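Conserved hypothetical protein Pfu-838710-001 (Pyrococcus furiosus, PDB 1YEM) is of unknown function but, as a CYTH-domain protein, probably binds a phosphate-rich ligand such as a triphosphate inside its beta barrel. Local coordinates at residues Glu20-Thr25 and Lys153-Lys158; Glu40-Glu45 and Lys90-Phe95; Pro49-Ile54 and Pro164-Glu169; Arg110-Leu115 and Thr119-Arg124. One frame throughout, in Å; residues are numbered along the deposited sequence.

How the contacts relate
Contact 4 is the hairpin of strands 102-115 and 118-125, and it belongs to the barrel wall. It is the polar contact of the set, with main-chain bonds and a charged cluster. Contacts 1, 2 and 3 are smaller, buried and apolar across their segments. Contact 1 lies against contact 4: Leu155 packs on Leu120, and Glu20 forms a salt bridge with Arg124. Contacts 2 and 3 share the sheet through neighbouring strands 32-44 and 50-57, and both touch the second subunit. Contact 2 sets a helix on Phe44, while contact 3 brings the C-terminal helix to Leu51. Contacts 1 and 2 lie on opposite sides of the chain's centre, about 34 Å apart between centres.

Contact 1. Residues Glu20-Thr25 and Lys153-Lys158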
# COMPACT_ATOMS: atom_id res chain seq x y z
N GLU B 20 12.98 -14.58 -29.09
CA GLU B 20 12.86 -15.83 -29.82
C GLU B 20 14.21 -16.58 -29.78
O GLU B 20 14.31 -17.63 -29.12
CB GLU B 20 12.36 -15.56 -31.26
CG GLU B 20 10.91 -14.97 -31.35
CD GLU B 20 10.80 -13.44 -31.04
OE1 GLU B 20 11.82 -12.74 -30.90
OE2 GLU B 20 9.67 -12.94 -30.94
N ASP B 21 15.24 -16.01 -30.43
CA ASP B 21 16.63 -16.50 -30.27
C ASP B 21 16.91 -16.97 -28.84
O ASP B 21 17.38 -18.09 -28.61
CB ASP B 21 17.66 -15.40 -30.59
CG ASP B 21 17.46 -14.79 -31.96
OD1 ASP B 21 18.44 -14.21 -32.51
OD2 ASP B 21 16.35 -14.86 -32.49
N PHE B 22 16.61 -16.09 -27.87
CA PHE B 22 17.01 -16.31 -26.48
C PHE B 22 16.29 -17.47 -25.82
O PHE B 22 16.87 -18.14 -24.96
CB PHE B 22 16.81 -15.05 -25.65
CG PHE B 22 17.31 -15.19 -24.24
CD1 PHE B 22 16.43 -15.50 -23.21
CD2 PHE B 22 18.66 -15.05 -23.96
CE1 PHE B 22 16.90 -15.66 -21.92
CE2 PHE B 22 19.13 -15.21 -22.67
CZ PHE B 22 18.25 -15.51 -21.65
N LEU B 23 15.04 -17.72 -26.18
CA LEU B 23 14.31 -18.85 -25.58
C LEU B 23 14.85 -20.20 -26.07
O LEU B 23 14.74 -21.20 -25.35
CB LEU B 23 12.78 -18.74 -25.79
CG LEU B 23 12.04 -18.10 -24.60
CD1 LEU B 23 10.68 -17.57 -24.99
CD2 LEU B 23 11.89 -19.09 -23.45
N HIS B 24 15.46 -20.23 -27.26
CA HIS B 24 16.19 -21.42 -27.70
C HIS B 24 17.43 -21.61 -26.84
O HIS B 24 17.63 -22.67 -26.25
CB HIS B 24 16.60 -21.37 -29.18
CG HIS B 24 17.40 -22.57 -29.62
ND1 HIS B 24 18.71 -22.48 -30.03
CD2 HIS B 24 17.07 -23.89 -29.66
CE1 HIS B 24 19.15 -23.70 -30.34
NE2 HIS B 24 18.18 -24.56 -30.12
N THR B 25 18.26 -20.56 -26.76
CA THR B 25 19.45 -20.56 -25.91
C THR B 25 19.13 -21.00 -24.49
O THR B 25 19.86 -21.77 -23.89
CB THR B 25 20.09 -19.15 -25.86
OG1 THR B 25 20.30 -18.67 -27.19
CG2 THR B 25 21.42 -19.19 -25.12
N LYS B 153 27.58 -14.97 -19.86
CA LYS B 153 28.58 -15.47 -20.83
C LYS B 153 28.24 -16.89 -21.27
O LYS B 153 28.38 -17.24 -22.44
CB LYS B 153 30.00 -15.39 -20.24
CG LYS B 153 30.54 -13.95 -20.09
CD LYS B 153 31.06 -13.34 -21.44
N MET B 154 27.75 -17.69 -20.34
CA MET B 154 27.19 -19.00 -20.64
C MET B 154 26.03 -18.97 -21.64
O MET B 154 25.85 -19.92 -22.41
CB MET B 154 26.68 -19.63 -19.36
CG MET B 154 26.76 -21.11 -19.36
SD MET B 154 26.35 -21.80 -17.75
CE MET B 154 27.29 -20.64 -16.70
N LEU B 155 25.23 -17.90 -21.61
CA LEU B 155 24.10 -17.74 -22.53
C LEU B 155 24.46 -16.94 -23.77
O LEU B 155 23.57 -16.59 -24.56
CB LEU B 155 22.92 -17.05 -21.81
CG LEU B 155 22.32 -17.84 -20.64
CD1 LEU B 155 21.36 -16.99 -19.88
CD2 LEU B 155 21.64 -19.10 -21.15
N GLY B 156 25.74 -16.63 -23.95
CA GLY B 156 26.22 -15.94 -25.15
C GLY B 156 25.95 -14.45 -25.17
O GLY B 156 25.90 -13.85 -26.24
N LEU B 157 25.79 -13.84 -23.99
CA LEU B 157 25.50 -12.40 -23.90
C LEU B 157 26.78 -11.60 -23.67
O LEU B 157 27.70 -12.06 -22.99
CB LEU B 157 24.48 -12.12 -22.78
CG LEU B 157 23.10 -12.78 -22.95
CD1 LEU B 157 22.35 -12.87 -21.63
CD2 LEU B 157 22.29 -12.01 -23.95
N LYS B 158 26.82 -10.40 -24.24
CA LYS B 158 28.03 -9.58 -24.27
C LYS B 158 27.82 -8.26 -23.55
O LYS B 158 26.70 -7.84 -23.33
CB LYS B 158 28.42 -9.27 -25.73
CG LYS B 158 28.64 -10.51 -26.60
CD LYS B 158 29.18 -10.15 -27.99
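Phe22 and Thr25 of helix 19-29 meet Leu155 and Leu157, which follow helix 141-154 through a Schellman motif. This apolar, buried contact joins helix 19-29 to the turn that ends helix 141-154, and both sides rest on barrel strands of this CYTH domain.

In the first shell, the far end of the Phe22 ring meets two methyl groups. Its CZ lies 3.9 Å from Leu155 CD1, and its CE2 lies 4.1 Å from Leu157 CD1. Both methyls approach the ring at a slant. The Phe22 and Leu157 side chains run nearly at right angles. CG of Phe22 stands anti to the backbone N (chi1 -175°), which swings the ring from the helix toward the leucines. Leu155 also uses its second branch, with CD2 4.0 Å from Thr25 CG2. The two methyls of Leu155 touch Phe22 and Thr25, about one turn apart.

The next shell fixes these groups. Phe22 rests on Ile17, Val122 and Val132, so the ring is wedged between the helix end and the barrel strands. Leu157 reaches Phe15, Ile17 and Val132, while Leu155 also touches Phe29 and Leu120.

The chain turns at Gly156, the C-prime residue, with a positive phi of 78°. Its N donates to Lys153 O at 3.1 Å. On either side of it, Leu155 and Leu157 both start toward helix 19-29.

The OG1 of Thr25 makes a weak hydrogen bond to Asp21 O, 3.3 Å away. That is compatible with CG2 being anti to the backbone N, facing Leu155. Thr25 CG2 lies 3.4 Å from the carbonyl oxygen, Leu155 O.

Contact 2. Residues Glu40-Glu45 and Lys90-Phe95; sequences EDVYFE and KAVEVF
Phe44 and Phe95 form the tight part of this contact. The CB of Phe95 sits over one face of the Phe44 ring, displaced toward its rim. The distance from Phe95 CB to Phe44 CZ is 3.5 Å, and the approach is a CH-pi contact. The two rings are oblique, with planes 35° apart, and the side chains cross at about a right angle. The end of Phe95 leads away from the strand, with its ring on Leu52 and edge-to-face with Phe100.

CG of Phe44 is anti to its carbonyl carbon (chi1 -72°), and the ring projects from the strand toward the helix. Its CZ also meets Val92, with Phe44 CZ 4.2 Å from Val92 CG1.

Helix 88-97 runs alongside strand 32-44 on the outside of the barrel. The short segments are almost parallel, 11° apart, with their axes 10.7 Å apart at closest approach. Leu52 and Ile54 of the next strand flank Phe44. An alanine in place of Phe44 would probably leave Phe95 CB and Val92 CG1 facing a gap between helix and sheet.

Toward Val42 the packing is looser. Val42 CG2 and Val92 CG2 are 4.5 Å apart, barely in touch, and Val92 is partly exposed. Val42 relies also on Ile102 and Phe88.

Glu93, pointing away from the strand, and Ala91, on the helix flank, meet the second subunit. There Glu93 OE2 is hydrogen-bonded to Tyr79 OH of the second subunit, and Ala91 packs on Phe83 of that subunit.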
# COMPACT_ATOMS: atom_id res chain seq x y z
N GLU B 40 1.50 -4.45 -14.95
CA GLU B 40 1.31 -3.05 -15.26
C GLU B 40 1.93 -2.26 -14.11
O GLU B 40 1.54 -2.43 -12.95
CB GLU B 40 -0.16 -2.70 -15.40
CG GLU B 40 -0.38 -1.25 -15.82
CD GLU B 40 -1.83 -0.82 -15.78
OE1 GLU B 40 -2.07 0.41 -15.87
OE2 GLU B 40 -2.73 -1.67 -15.66
N ASP B 41 2.88 -1.41 -14.44
CA ASP B 41 3.63 -0.68 -13.44
C ASP B 41 3.38 0.78 -13.62
O ASP B 41 3.58 1.29 -14.71
CB ASP B 41 5.13 -0.94 -13.60
CG ASP B 41 5.51 -2.35 -13.25
OD1 ASP B 41 6.68 -2.68 -13.44
OD2 ASP B 41 4.65 -3.13 -12.78
N VAL B 42 2.93 1.45 -12.55
CA VAL B 42 2.75 2.91 -12.53
C VAL B 42 3.84 3.52 -11.63
O VAL B 42 3.93 3.21 -10.45
CB VAL B 42 1.34 3.29 -12.00
CG1 VAL B 42 1.12 4.81 -12.03
CG2 VAL B 42 0.26 2.58 -12.81
N TYR B 43 4.68 4.37 -12.20
CA TYR B 43 5.74 5.03 -11.46
C TYR B 43 5.32 6.45 -11.12
O TYR B 43 4.72 7.13 -11.95
CB TYR B 43 7.02 5.09 -12.30
CG TYR B 43 7.76 3.80 -12.35
CD1 TYR B 43 8.79 3.52 -11.44
CD2 TYR B 43 7.44 2.83 -13.31
CE1 TYR B 43 9.48 2.33 -11.48
CE2 TYR B 43 8.13 1.62 -13.37
CZ TYR B 43 9.15 1.37 -12.45
OH TYR B 43 9.82 0.17 -12.48
N PHE B 44 5.66 6.88 -9.90
CA PHE B 44 5.36 8.21 -9.41
C PHE B 44 6.63 8.99 -9.28
O PHE B 44 7.62 8.45 -8.78
CB PHE B 44 4.70 8.12 -8.04
CG PHE B 44 3.31 7.61 -8.08
CD1 PHE B 44 2.27 8.45 -8.42
CD2 PHE B 44 3.03 6.28 -7.79
CE1 PHE B 44 0.96 7.98 -8.48
CE2 PHE B 44 1.72 5.80 -7.84
CZ PHE B 44 0.69 6.66 -8.19
N GLU B 45 6.62 10.26 -9.69
CA GLU B 45 7.81 11.11 -9.63
C GLU B 45 8.27 11.29 -8.21
O GLU B 45 7.51 11.72 -7.36
CB GLU B 45 7.55 12.49 -10.24
CG GLU B 45 7.34 12.51 -11.76
CD GLU B 45 6.93 13.89 -12.31
OE1 GLU B 45 7.32 14.93 -11.70
OE2 GLU B 45 6.20 13.94 -13.34
N LYS B 90 -7.16 2.03 -6.17
CA LYS B 90 -7.22 2.82 -4.95
C LYS B 90 -5.86 3.34 -4.49
O LYS B 90 -5.76 4.47 -4.00
CB LYS B 90 -7.85 2.01 -3.82
CG LYS B 90 -9.34 1.85 -3.96
CD LYS B 90 -9.89 1.05 -2.80
CE LYS B 90 -11.41 1.08 -2.76
NZ LYS B 90 -11.88 0.11 -1.73
N ALA B 91 -4.82 2.51 -4.65
CA ALA B 91 -3.46 2.92 -4.33
C ALA B 91 -3.00 4.04 -5.24
O ALA B 91 -2.33 4.98 -4.81
CB ALA B 91 -2.51 1.74 -4.42
N VAL B 92 -3.36 3.95 -6.51
CA VAL B 92 -2.94 4.97 -7.46
C VAL B 92 -3.62 6.28 -7.04
O VAL B 92 -2.97 7.33 -6.97
CB VAL B 92 -3.31 4.59 -8.94
CG1 VAL B 92 -3.03 5.76 -9.87
CG2 VAL B 92 -2.53 3.33 -9.40
N GLU B 93 -4.93 6.18 -6.77
CA GLU B 93 -5.75 7.30 -6.29
C GLU B 93 -5.15 7.96 -5.06
O GLU B 93 -4.89 9.16 -5.05
CB GLU B 93 -7.16 6.80 -5.97
CG GLU B 93 -8.14 7.93 -5.63
CD GLU B 93 -9.51 7.44 -5.24
OE1 GLU B 93 -9.84 6.25 -5.47
OE2 GLU B 93 -10.27 8.27 -4.71
N VAL B 94 -4.87 7.16 -4.04
CA VAL B 94 -4.30 7.70 -2.83
C VAL B 94 -3.05 8.54 -3.13
O VAL B 94 -2.93 9.66 -2.66
CB VAL B 94 -4.00 6.60 -1.78
CG1 VAL B 94 -3.11 7.13 -0.65
CG2 VAL B 94 -5.31 6.06 -1.22
N PHE B 95 -2.14 8.00 -3.93
CA PHE B 95 -0.88 8.69 -4.22
C PHE B 95 -1.05 9.97 -5.05
O PHE B 95 -0.40 10.97 -4.77
CB PHE B 95 0.15 7.73 -4.85
CG PHE B 95 0.90 6.95 -3.85
CD1 PHE B 95 0.53 5.66 -3.54
CD2 PHE B 95 1.92 7.55 -3.13
CE1 PHE B 95 1.21 4.95 -2.55
CE2 PHE B 95 2.60 6.85 -2.15
CZ PHE B 95 2.25 5.55 -1.86

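Contact 3. Residues Pro49-Ile54 and Pro164-Glu169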
# COMPACT_ATOMS: atom_id res chain seq x y z
N PRO B 49 17.72 9.22 -5.49
CA PRO B 49 17.82 7.88 -6.07
C PRO B 49 16.63 6.95 -5.75
O PRO B 49 16.79 5.73 -5.75
CB PRO B 49 19.10 7.35 -5.43
CG PRO B 49 19.03 7.91 -4.01
CD PRO B 49 18.29 9.25 -4.13
N LYS B 50 15.45 7.52 -5.50
CA LYS B 50 14.29 6.75 -5.06
C LYS B 50 13.49 6.27 -6.25
O LYS B 50 13.49 6.91 -7.29
CB LYS B 50 13.35 7.61 -4.20
CG LYS B 50 13.97 8.23 -2.95
CD LYS B 50 13.01 9.29 -2.37
CE LYS B 50 13.42 9.75 -0.98
NZ LYS B 50 14.57 10.69 -1.00
N LEU B 51 12.80 5.16 -6.07
CA LEU B 51 11.75 4.75 -7.00
C LEU B 51 10.51 4.37 -6.22
O LEU B 51 10.61 3.87 -5.09
CB LEU B 51 12.19 3.56 -7.85
CG LEU B 51 13.38 3.79 -8.77
CD1 LEU B 51 13.93 2.45 -9.24
CD2 LEU B 51 12.98 4.68 -9.95
N LEU B 52 9.35 4.61 -6.84
CA LEU B 52 8.07 4.32 -6.22
C LEU B 52 7.16 3.89 -7.31
O LEU B 52 6.97 4.62 -8.26
CB LEU B 52 7.49 5.58 -5.54
CG LEU B 52 6.08 5.45 -4.92
CD1 LEU B 52 6.08 4.43 -3.78
CD2 LEU B 52 5.58 6.80 -4.43
N ARG B 53 6.59 2.70 -7.17
CA ARG B 53 5.64 2.19 -8.16
C ARG B 53 4.60 1.26 -7.57
O ARG B 53 4.84 0.56 -6.58
CB ARG B 53 6.36 1.47 -9.32
CG ARG B 53 7.00 0.15 -8.97
CD ARG B 53 6.92 -0.86 -10.10
NE ARG B 53 8.20 -1.54 -10.24
CZ ARG B 53 8.64 -2.54 -9.48
NH1 ARG B 53 7.89 -3.04 -8.51
NH2 ARG B 53 9.82 -3.05 -9.71
N ILE B 54 3.44 1.28 -8.22
CA ILE B 54 2.36 0.34 -7.94
C ILE B 54 2.34 -0.63 -9.11
O ILE B 54 2.31 -0.21 -10.26
CB ILE B 54 0.98 1.05 -7.82
CG1 ILE B 54 1.04 2.23 -6.82
CG2 ILE B 54 -0.10 0.07 -7.40
CD1 ILE B 54 1.67 1.91 -5.49
N PRO B 164 21.98 -0.29 -19.61
CA PRO B 164 22.14 0.37 -18.31
C PRO B 164 20.92 1.17 -17.83
O PRO B 164 20.79 1.42 -16.63
CB PRO B 164 23.36 1.28 -18.53
CG PRO B 164 23.37 1.56 -20.00
CD PRO B 164 22.73 0.39 -20.68
N ARG B 165 20.03 1.56 -18.74
CA ARG B 165 18.87 2.39 -18.37
C ARG B 165 17.74 1.59 -17.71
O ARG B 165 17.47 0.45 -18.07
CB ARG B 165 18.31 3.16 -19.57
CG ARG B 165 19.32 4.03 -20.38
CD ARG B 165 20.31 4.82 -19.47
N LEU B 166 17.08 2.22 -16.74
CA LEU B 166 15.83 1.72 -16.17
C LEU B 166 14.77 1.71 -17.25
O LEU B 166 14.82 2.52 -18.17
CB LEU B 166 15.37 2.65 -15.03
CG LEU B 166 16.34 2.89 -13.88
CD1 LEU B 166 15.82 3.97 -12.97
CD2 LEU B 166 16.56 1.60 -13.10
N TYR B 167 13.79 0.82 -17.12
CA TYR B 167 12.63 0.82 -18.00
C TYR B 167 11.90 2.16 -17.96
O TYR B 167 11.30 2.58 -18.95
CB TYR B 167 11.64 -0.29 -17.59
CG TYR B 167 12.14 -1.69 -17.81
CD1 TYR B 167 12.00 -2.66 -16.82
CD2 TYR B 167 12.76 -2.06 -19.02
CE1 TYR B 167 12.47 -3.96 -17.00
CE2 TYR B 167 13.23 -3.37 -19.22
CZ TYR B 167 13.08 -4.31 -18.19
OH TYR B 167 13.53 -5.61 -18.35
N LEU B 168 11.93 2.80 -16.79
CA LEU B 168 11.34 4.11 -16.55
C LEU B 168 12.03 5.15 -17.42
O LEU B 168 11.37 5.97 -18.04
CB LEU B 168 11.50 4.47 -15.05
CG LEU B 168 11.05 5.88 -14.62
CD1 LEU B 168 9.56 6.05 -14.89
CD2 LEU B 168 11.36 6.13 -13.17
N GLU B 169 13.36 5.12 -17.43
CA GLU B 169 14.16 5.99 -18.28
C GLU B 169 13.91 5.73 -19.78
O GLU B 169 13.81 6.67 -20.56
CB GLU B 169 15.66 5.83 -17.94
CG GLU B 169 16.13 6.57 -16.64
CD GLU B 169 17.45 6.02 -16.07
OE1 GLU B 169 18.00 6.60 -15.07
OE2 GLU B 169 17.95 5.00 -16.60
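The backbone N of Leu166, whose side chain meets Leu51 across the contact, donates to Glu169 OE2 at 2.9 Å. The N-H points fairly well at the oxygen, with an angle of 152°. It arrives from above the carboxylate plane, 43° out of it. Leu166 is the N-cap of helix 167-173, and Glu169 is the third residue after it. This is one half of a capping box. A leucine at the N-cap has no side-chain acceptor to make the other half.

Leu166 and Leu168 both start toward strand 50-57. There one methyl of Leu51 meets both. Leu51 CD2 is 3.9 Å from Leu168 CD2 and 4.2 Å from Leu166 CD1. The side chains of Leu51 and Leu168 run antiparallel alongside each other. Leu168 has CG anti to the backbone N (chi1 175°), and this carries its CD2 branch to Leu51.

The three leucines are buried. Leu168 also lies on Tyr43, Gln103 and Ala104, and Leu51 on Ile70. Between the leucines, Tyr167 turns elsewhere: its OH is hydrogen-bonded to Asp133, and its ring meets Lys14 in a cation-pi contact.

The start of the C-terminal helix thus packs on the inner side of the barrel wall. One polar bond, within the helix start, caps it. The link to strand 50-57 is made by methyl contacts alone, which implies a nonpolar, non-directional association.

Contact 4. Residues Arg110-Leu115 and Thr119-Arg124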
# COMPACT_ATOMS: atom_id res chain seq x y z
N ARG B 110 6.49 -11.06 -18.14
CA ARG B 110 7.70 -11.53 -17.53
C ARG B 110 7.62 -12.99 -17.17
O ARG B 110 6.68 -13.40 -16.51
CB ARG B 110 8.01 -10.73 -16.29
CG ARG B 110 9.03 -11.41 -15.40
CD ARG B 110 9.22 -10.67 -14.17
NE ARG B 110 9.93 -9.46 -14.44
CZ ARG B 110 10.16 -8.53 -13.52
NH1 ARG B 110 10.83 -7.43 -13.87
NH2 ARG B 110 9.73 -8.70 -12.25
N TRP B 111 8.63 -13.75 -17.59
CA TRP B 111 8.80 -15.14 -17.19
C TRP B 111 9.99 -15.19 -16.27
O TRP B 111 11.06 -14.70 -16.60
CB TRP B 111 9.11 -16.03 -18.39
CG TRP B 111 7.96 -16.24 -19.36
CD1 TRP B 111 7.12 -17.32 -19.42
CD2 TRP B 111 7.58 -15.37 -20.43
NE1 TRP B 111 6.23 -17.17 -20.46
CE2 TRP B 111 6.49 -15.98 -21.09
CE3 TRP B 111 8.05 -14.13 -20.89
CZ2 TRP B 111 5.86 -15.38 -22.18
CZ3 TRP B 111 7.42 -13.54 -21.97
CH2 TRP B 111 6.33 -14.17 -22.61
N VAL B 112 9.79 -15.77 -15.09
CA VAL B 112 10.85 -15.93 -14.13
C VAL B 112 11.35 -17.37 -14.19
O VAL B 112 10.57 -18.32 -14.08
CB VAL B 112 10.37 -15.57 -12.72
CG1 VAL B 112 11.51 -15.72 -11.71
CG2 VAL B 112 9.80 -14.14 -12.69
N TYR B 113 12.67 -17.52 -14.40
CA TYR B 113 13.36 -18.80 -14.35
C TYR B 113 14.41 -18.76 -13.25
O TYR B 113 14.84 -17.69 -12.85
CB TYR B 113 14.03 -19.11 -15.69
CG TYR B 113 13.03 -19.35 -16.78
CD1 TYR B 113 12.50 -20.62 -17.00
CD2 TYR B 113 12.58 -18.31 -17.61
CE1 TYR B 113 11.57 -20.85 -17.99
CE2 TYR B 113 11.65 -18.53 -18.60
CZ TYR B 113 11.15 -19.79 -18.79
OH TYR B 113 10.22 -20.02 -19.78
N LYS B 114 14.82 -19.93 -12.76
CA LYS B 114 15.81 -20.00 -11.67
C LYS B 114 16.92 -20.97 -12.01
O LYS B 114 16.70 -21.99 -12.67
CB LYS B 114 15.16 -20.41 -10.33
N LEU B 115 18.13 -20.59 -11.58
CA LEU B 115 19.28 -21.49 -11.54
C LEU B 115 19.82 -21.50 -10.10
O LEU B 115 19.24 -20.89 -9.19
CB LEU B 115 20.36 -20.99 -12.48
CG LEU B 115 19.95 -20.59 -13.90
CD1 LEU B 115 20.93 -19.54 -14.39
CD2 LEU B 115 19.93 -21.79 -14.85
N THR B 119 18.49 -15.69 -10.59
CA THR B 119 17.19 -15.55 -11.23
C THR B 119 17.35 -14.93 -12.62
O THR B 119 18.12 -14.00 -12.82
CB THR B 119 16.29 -14.69 -10.36
OG1 THR B 119 16.13 -15.33 -9.10
CG2 THR B 119 14.90 -14.51 -11.00
N LEU B 120 16.62 -15.50 -13.58
CA LEU B 120 16.52 -14.95 -14.93
C LEU B 120 15.10 -14.45 -15.14
O LEU B 120 14.14 -15.23 -15.05
CB LEU B 120 16.82 -16.01 -15.97
CG LEU B 120 18.28 -16.28 -16.24
CD1 LEU B 120 18.91 -16.93 -15.03
CD2 LEU B 120 18.41 -17.19 -17.44
N GLU B 121 14.97 -13.15 -15.41
CA GLU B 121 13.67 -12.54 -15.67
C GLU B 121 13.60 -12.13 -17.10
O GLU B 121 14.17 -11.13 -17.50
CB GLU B 121 13.44 -11.35 -14.75
CG GLU B 121 13.51 -11.70 -13.29
CD GLU B 121 13.17 -10.56 -12.40
OE1 GLU B 121 13.32 -9.38 -12.82
OE2 GLU B 121 12.75 -10.81 -11.26
N VAL B 122 12.89 -12.92 -17.88
CA VAL B 122 12.70 -12.65 -19.29
C VAL B 122 11.51 -11.69 -19.46
O VAL B 122 10.38 -12.04 -19.14
CB VAL B 122 12.47 -13.96 -20.07
CG1 VAL B 122 12.49 -13.70 -21.55
CG2 VAL B 122 13.56 -14.99 -19.68
N ASN B 123 11.79 -10.49 -19.95
CA ASN B 123 10.81 -9.43 -20.08
C ASN B 123 10.53 -9.03 -21.52
O ASN B 123 11.45 -8.73 -22.30
CB ASN B 123 11.28 -8.19 -19.34
CG ASN B 123 11.43 -8.43 -17.89
OD1 ASN B 123 10.50 -8.21 -17.14
ND2 ASN B 123 12.58 -8.93 -17.47
N ARG B 124 9.24 -9.00 -21.86
CA ARG B 124 8.78 -8.43 -23.10
C ARG B 124 7.99 -7.17 -22.76
O ARG B 124 6.89 -7.24 -22.21
CB ARG B 124 7.93 -9.45 -23.86
CG ARG B 124 7.21 -8.88 -25.04
CD ARG B 124 6.95 -9.96 -26.08
NE ARG B 124 8.05 -10.05 -27.05
CZ ARG B 124 8.06 -10.85 -28.10
NH1 ARG B 124 7.03 -11.64 -28.32
NH2 ARG B 124 9.09 -10.86 -28.92
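Arg110 and Asn123 lie side by side on one face of the hairpin, pointing the same way. Their flat groups stand almost upright to each other, with planes 85° apart. Arg110 NE donates to Asn123 OD1 at 3.0 Å, close to the guanidinium plane. Arg110 NH1 adds a weak bond to the same oxygen.

Glu121 meets the guanidinium differently. Its carboxylate is stacked over one face, the planes 27° apart. Glu121 OE1 lies 3.3 Å from Arg110 NH1 in a salt bridge of charges alone: the oxygen sits above the guanidinium plane, away from its N-H directions. The Arg110 chain bends at chi3 (-71°), which sets the guanidinium edge to Asn123 and one face to Glu121. A leucine in place of Arg110 would probably leave Asn123 OD1 without its donor and Glu121 without this positive mate. Arg55 and Lys108 stand near Arg110.

The other face is apolar. Tyr113 crosses Val122 obliquely, with Tyr113 CD2 4.0 Å from Val122 CG2. This face packs on helix 19-29, where Leu26 touches Tyr113 and Leu120.

The main chains hold the strands in register. Trp111 and Val122 exchange bonds, each 2.9 Å from N to O, and Tyr113 and Leu120 pair likewise. Such an antiparallel hairpin, with charged and amide groups on one face and largely apolar and aromatic ones on the other, is consistent with the wall of a CYTH tunnel barrel.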